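Local coordinates for protein of unknown function with a Fic domain (Bacteroides thetaiotaomicron VPI-5482, PDB 3CUC) that is of unknown function but is a mostly helical member of the Fic/DOC family, built around a Fic domain, at residues L95-I100 / M160-V164; R101-R105 / V130-K134. All blocks are in the same frame, centred on the assembly; numbering follows the deposited sequence.

Contacts 1 and 2 use the beginning and the following turn of helix 97-107, each gripped by a different later part of the chain: contact 1 by helix 156-173, contact 2 by the loop that leads to strand 140-141. Their centres are 11 Å apart, and both lie about 15-16 Å from the centre of the chain, on the same side of it. They meet at Y133 of contact 2, whose OH is 2.6 Å from OE1 of E97 in contact 1, probably a hydrogen bond, and packs 3.3 Å from CB of M160. Residues of the Fic signature loop that follows helix 178-192 touch both: F195 packs against I100 and N104, and P194 against M160 and Y133.

Contact 1 (L95-I100 / M160-V164); sequences LTESFI and MTSLV
V164 presses its two methyls against the start of helix 97-107 and the residues leading into it: CG2 meets CG of E97 at 3.8 Å, while CG1 lies 4.1 Å from CD1 of I100 and 4.4 Å from CG of L95. E97 runs roughly perpendicular to the V164 side chain, while I100 and V164 lie alongside each other, pointing opposite ways. Selenomethionine M160 closes this apolar side: its chain bends at chi2 and chi3 (-62° and -74°), turning methyl CE tip to tip with CD1 of I100 at 4.0 Å. L95, I100, M160 and V164 are all buried. The other side is polar and partly open to solvent. There E97 stretches out beyond CG, its chi2 of -178° carrying the carboxylate across to the neighbouring helix. OE2 ends 2.7 Å from OG1 of T161, a hydroxyl that also has P157 O within reach, while OE1 is taken by Y133 OH. Two contacts on separate oxygens would hold the carboxylate's rotation. Just before the helix, T96 is the N-cap, its OG1 accepting from N of F99 at 3.2 Å. The contact thus joins the capped beginning of helix 97-107 to the first half of helix 156-173; helix 178-192 packs on L95 and M160, and helix 68-89 covers F99.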
loop_
_atom_site.group_PDB
_atom_site.type_symbol
_atom_site.label_atom_id
_atom_site.label_comp_id
_atom_site.label_asym_id
_atom_site.label_seq_id
_atom_site.Cartn_x
_atom_site.Cartn_y
_atom_site.Cartn_z
ATOM N N LEU A 95 -11.585 -0.556 -9.938
ATOM C CA LEU A 95 -11.046 0.450 -9.029
ATOM C C LEU A 95 -11.724 1.787 -9.305
ATOM O O LEU A 95 -11.733 2.273 -10.438
ATOM C CB LEU A 95 -9.525 0.574 -9.200
ATOM C CG LEU A 95 -8.789 1.473 -8.206
ATOM C CD1 LEU A 95 -9.047 1.012 -6.792
ATOM C CD2 LEU A 95 -7.299 1.476 -8.505
ATOM N N THR A 96 -12.308 2.370 -8.270
ATOM C CA THR A 96 -13.082 3.589 -8.424
ATOM C C THR A 96 -12.449 4.727 -7.640
ATOM O O THR A 96 -11.822 4.505 -6.599
ATOM C CB THR A 96 -14.507 3.375 -7.917
ATOM O OG1 THR A 96 -14.453 2.757 -6.627
ATOM C CG2 THR A 96 -15.284 2.476 -8.870
ATOM N N GLU A 97 -12.613 5.947 -8.145
ATOM C CA GLU A 97 -12.196 7.133 -7.400
ATOM C C GLU A 97 -12.931 7.202 -6.064
ATOM O O GLU A 97 -12.338 7.570 -5.057
ATOM C CB GLU A 97 -12.440 8.417 -8.200
ATOM C CG GLU A 97 -11.501 8.615 -9.376
ATOM C CD GLU A 97 -11.748 9.925 -10.100
ATOM O OE1 GLU A 97 -11.535 10.990 -9.481
ATOM O OE2 GLU A 97 -12.145 9.884 -11.287
ATOM N N SER A 98 -14.209 6.826 -6.049
ATOM C CA SER A 98 -15.003 6.894 -4.820
ATOM C C SER A 98 -14.506 5.931 -3.752
ATOM O O SER A 98 -14.559 6.252 -2.565
ATOM C CB SER A 98 -16.483 6.646 -5.102
ATOM O OG SER A 98 -16.650 5.629 -6.070
ATOM N N PHE A 99 -14.013 4.762 -4.161
ATOM C CA PHE A 99 -13.438 3.821 -3.198
ATOM C C PHE A 99 -12.184 4.408 -2.558
ATOM O O PHE A 99 -12.000 4.291 -1.346
ATOM C CB PHE A 99 -13.108 2.468 -3.843
ATOM C CG PHE A 99 -12.403 1.510 -2.907
ATOM C CD1 PHE A 99 -13.103 0.889 -1.878
ATOM C CD2 PHE A 99 -11.041 1.245 -3.045
ATOM C CE1 PHE A 99 -12.462 0.017 -1.006
ATOM C CE2 PHE A 99 -10.392 0.378 -2.176
ATOM C CZ PHE A 99 -11.101 -0.241 -1.159
ATOM N N ILE A 100 -11.339 5.044 -3.368
ATOM C CA ILE A 100 -10.085 5.616 -2.880
ATOM C C ILE A 100 -10.369 6.762 -1.912
ATOM O O ILE A 100 -9.698 6.904 -0.888
ATOM C CB ILE A 100 -9.195 6.118 -4.037
ATOM C CG1 ILE A 100 -8.786 4.955 -4.944
ATOM C CG2 ILE A 100 -7.939 6.782 -3.492
ATOM C CD1 ILE A 100 -8.126 5.389 -6.229
HETATM N N MSE A 160 -6.530 11.917 -11.574
HETATM C CA MSE A 160 -7.100 10.769 -10.875
HETATM C C MSE A 160 -8.057 9.981 -11.758
HETATM O O MSE A 160 -8.008 8.754 -11.774
HETATM C CB MSE A 160 -7.812 11.208 -9.591
HETATM C CG MSE A 160 -6.862 11.646 -8.495
HETATM SE SE MSE A 160 -5.715 10.217 -7.943
HETATM C CE MSE A 160 -6.998 9.128 -6.927
ATOM N N THR A 161 -8.920 10.667 -12.497
ATOM C CA THR A 161 -9.789 9.975 -13.443
ATOM C C THR A 161 -8.957 9.202 -14.464
ATOM O O THR A 161 -9.320 8.095 -14.848
ATOM C CB THR A 161 -10.730 10.942 -14.172
ATOM O OG1 THR A 161 -11.516 11.649 -13.212
ATOM C CG2 THR A 161 -11.659 10.188 -15.124
ATOM N N SER A 162 -7.837 9.782 -14.889
ATOM C CA SER A 162 -6.929 9.105 -15.816
ATOM C C SER A 162 -6.292 7.869 -15.191
ATOM O O SER A 162 -6.096 6.858 -15.874
ATOM C CB SER A 162 -5.836 10.062 -16.300
ATOM O OG SER A 162 -6.386 11.014 -17.186
ATOM N N LEU A 163 -5.974 7.960 -13.898
ATOM C CA LEU A 163 -5.299 6.887 -13.174
ATOM C C LEU A 163 -6.187 5.654 -13.043
ATOM O O LEU A 163 -5.753 4.535 -13.329
ATOM C CB LEU A 163 -4.883 7.369 -11.786
ATOM C CG LEU A 163 -4.044 6.413 -10.937
ATOM C CD1 LEU A 163 -2.638 6.286 -11.503
ATOM C CD2 LEU A 163 -4.017 6.898 -9.481
ATOM N N VAL A 164 -7.428 5.857 -12.608
ATOM C CA VAL A 164 -8.354 4.734 -12.446
ATOM C C VAL A 164 -8.749 4.158 -13.806
ATOM O O VAL A 164 -8.815 2.943 -13.966
ATOM C CB VAL A 164 -9.619 5.093 -11.616
ATOM C CG1 VAL A 164 -9.246 5.341 -10.169
ATOM C CG2 VAL A 164 -10.343 6.289 -12.203
#

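Contact 2 (R101-R105 / V130-K134); sequences RELNR and VGEYK
A helix-to-loop contact, combining a salt bridge, a cation-pi contact and a side-chain-to-backbone hydrogen bond, fastens R101-R105 in helix 97-107 to the irregular V130-K134, which resumes after an unmodelled part of the loop. R101 makes two of these contacts with its guanidinium. Bent at chi3 (82°), it sets NH1 over the centre of the Y133 ring, 3.1 Å above its plane; CZ lies 4.4 Å from the ring centroid, a cation-pi contact. The guanidinium and ring planes are 76° apart, so the group stands almost upright on the ring, its edge toward the tyrosine. NH2 meanwhile forms a salt bridge to OE2 of E132 at 3.1 Å, although the hydrogen bond within it is weak. Deeper in, N104 OD1 accepts from G131 N at 2.9 Å, a nearly straight bond (163°) on a lone pair in the carbonyl plane. CB of R105 packs on CA of G131 at 4.0 Å, and its guanidinium, in a weakly bonded salt bridge with E102, lays a face over the same glycine. Through ND2, buried N104 also binds the carbonyl of D197, and K134 pairs its backbone with P194. Both partners belong to HPFEDGNGR, the sequence motif characteristic of Fic proteins, to which helix and loop are thus both hydrogen-bonded.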
loop_
_atom_site.group_PDB
_atom_site.type_symbol
_atom_site.label_atom_id
_atom_site.label_comp_id
_atom_site.label_asym_id
_atom_site.label_seq_id
_atom_site.Cartn_x
_atom_site.Cartn_y
_atom_site.Cartn_z
ATOM N N ARG A 101 -11.379 7.559 -2.241
ATOM C CA ARG A 101 -11.798 8.672 -1.396
ATOM C C ARG A 101 -12.342 8.160 -0.063
ATOM O O ARG A 101 -12.004 8.687 0.993
ATOM C CB ARG A 101 -12.848 9.525 -2.117
ATOM C CG ARG A 101 -12.343 10.188 -3.408
ATOM C CD ARG A 101 -13.488 10.575 -4.349
ATOM N NE ARG A 101 -14.062 11.852 -3.946
ATOM C CZ ARG A 101 -13.617 13.044 -4.337
ATOM N NH1 ARG A 101 -12.593 13.149 -5.173
ATOM N NH2 ARG A 101 -14.205 14.145 -3.892
ATOM N N GLU A 102 -13.170 7.123 -0.115
ATOM C CA GLU A 102 -13.701 6.499 1.096
ATOM C C GLU A 102 -12.573 5.905 1.945
ATOM O O GLU A 102 -12.650 5.879 3.174
ATOM C CB GLU A 102 -14.719 5.407 0.735
ATOM C CG GLU A 102 -15.473 4.816 1.928
ATOM C CD GLU A 102 -16.329 5.842 2.654
ATOM O OE1 GLU A 102 -17.238 6.412 2.017
ATOM O OE2 GLU A 102 -16.099 6.082 3.860
ATOM N N LEU A 103 -11.529 5.431 1.276
ATOM C CA LEU A 103 -10.355 4.887 1.949
ATOM C C LEU A 103 -9.654 5.977 2.752
ATOM O O LEU A 103 -9.288 5.767 3.907
ATOM C CB LEU A 103 -9.390 4.282 0.920
ATOM C CG LEU A 103 -8.517 3.094 1.339
ATOM C CD1 LEU A 103 -9.330 1.984 2.010
ATOM C CD2 LEU A 103 -7.787 2.556 0.120
ATOM N N ASN A 104 -9.481 7.145 2.138
ATOM C CA ASN A 104 -8.877 8.286 2.814
ATOM C C ASN A 104 -9.719 8.739 4.010
ATOM O O ASN A 104 -9.207 8.911 5.121
ATOM C CB ASN A 104 -8.703 9.446 1.835
ATOM C CG ASN A 104 -7.888 10.582 2.420
ATOM O OD1 ASN A 104 -8.439 11.589 2.866
ATOM N ND2 ASN A 104 -6.568 10.415 2.438
ATOM N N ARG A 105 -11.014 8.913 3.768
ATOM C CA ARG A 105 -11.962 9.267 4.815
ATOM C C ARG A 105 -11.861 8.300 5.995
ATOM O O ARG A 105 -11.918 8.713 7.144
ATOM C CB ARG A 105 -13.385 9.258 4.242
ATOM C CG ARG A 105 -14.498 9.737 5.193
ATOM C CD ARG A 105 -15.869 9.848 4.477
ATOM N NE ARG A 105 -15.831 10.758 3.316
ATOM C CZ ARG A 105 -15.878 10.400 2.023
ATOM N NH1 ARG A 105 -15.986 9.127 1.656
ATOM N NH2 ARG A 105 -15.824 11.336 1.076
ATOM N N VAL A 130 -11.057 15.492 5.290
ATOM C CA VAL A 130 -10.696 14.141 4.860
ATOM C C VAL A 130 -11.656 13.581 3.803
ATOM O O VAL A 130 -12.837 13.948 3.758
ATOM C CB VAL A 130 -10.644 13.150 6.047
ATOM C CG1 VAL A 130 -9.481 13.483 6.972
ATOM C CG2 VAL A 130 -11.970 13.144 6.804
ATOM N N GLY A 131 -11.132 12.683 2.965
ATOM C CA GLY A 131 -11.896 12.085 1.869
ATOM C C GLY A 131 -12.154 13.010 0.688
ATOM O O GLY A 131 -13.033 12.737 -0.134
ATOM N N GLU A 132 -11.380 14.091 0.598
ATOM C CA GLU A 132 -11.533 15.105 -0.445
ATOM C C GLU A 132 -10.165 15.444 -1.021
ATOM O O GLU A 132 -9.176 15.478 -0.287
ATOM C CB GLU A 132 -12.160 16.369 0.149
ATOM C CG GLU A 132 -13.637 16.242 0.482
ATOM C CD GLU A 132 -14.530 16.381 -0.744
ATOM O OE1 GLU A 132 -14.661 17.512 -1.265
ATOM O OE2 GLU A 132 -15.110 15.363 -1.178
ATOM N N TYR A 133 -10.110 15.708 -2.324
ATOM C CA TYR A 133 -8.835 16.020 -2.982
ATOM C C TYR A 133 -8.232 17.342 -2.467
ATOM O O TYR A 133 -8.947 18.199 -1.944
ATOM C CB TYR A 133 -8.988 16.057 -4.515
ATOM C CG TYR A 133 -9.299 14.729 -5.212
ATOM C CD1 TYR A 133 -8.970 13.492 -4.642
ATOM C CD2 TYR A 133 -9.883 14.722 -6.479
ATOM C CE1 TYR A 133 -9.250 12.284 -5.309
ATOM C CE2 TYR A 133 -10.159 13.524 -7.155
ATOM C CZ TYR A 133 -9.845 12.310 -6.568
ATOM O OH TYR A 133 -10.135 11.139 -7.242
ATOM N N LYS A 134 -6.912 17.480 -2.618
ATOM C CA LYS A 134 -6.149 18.640 -2.134
ATOM C C LYS A 134 -6.676 19.946 -2.718
ATOM O O LYS A 134 -7.017 19.990 -3.900
ATOM C CB LYS A 134 -4.664 18.491 -2.500
#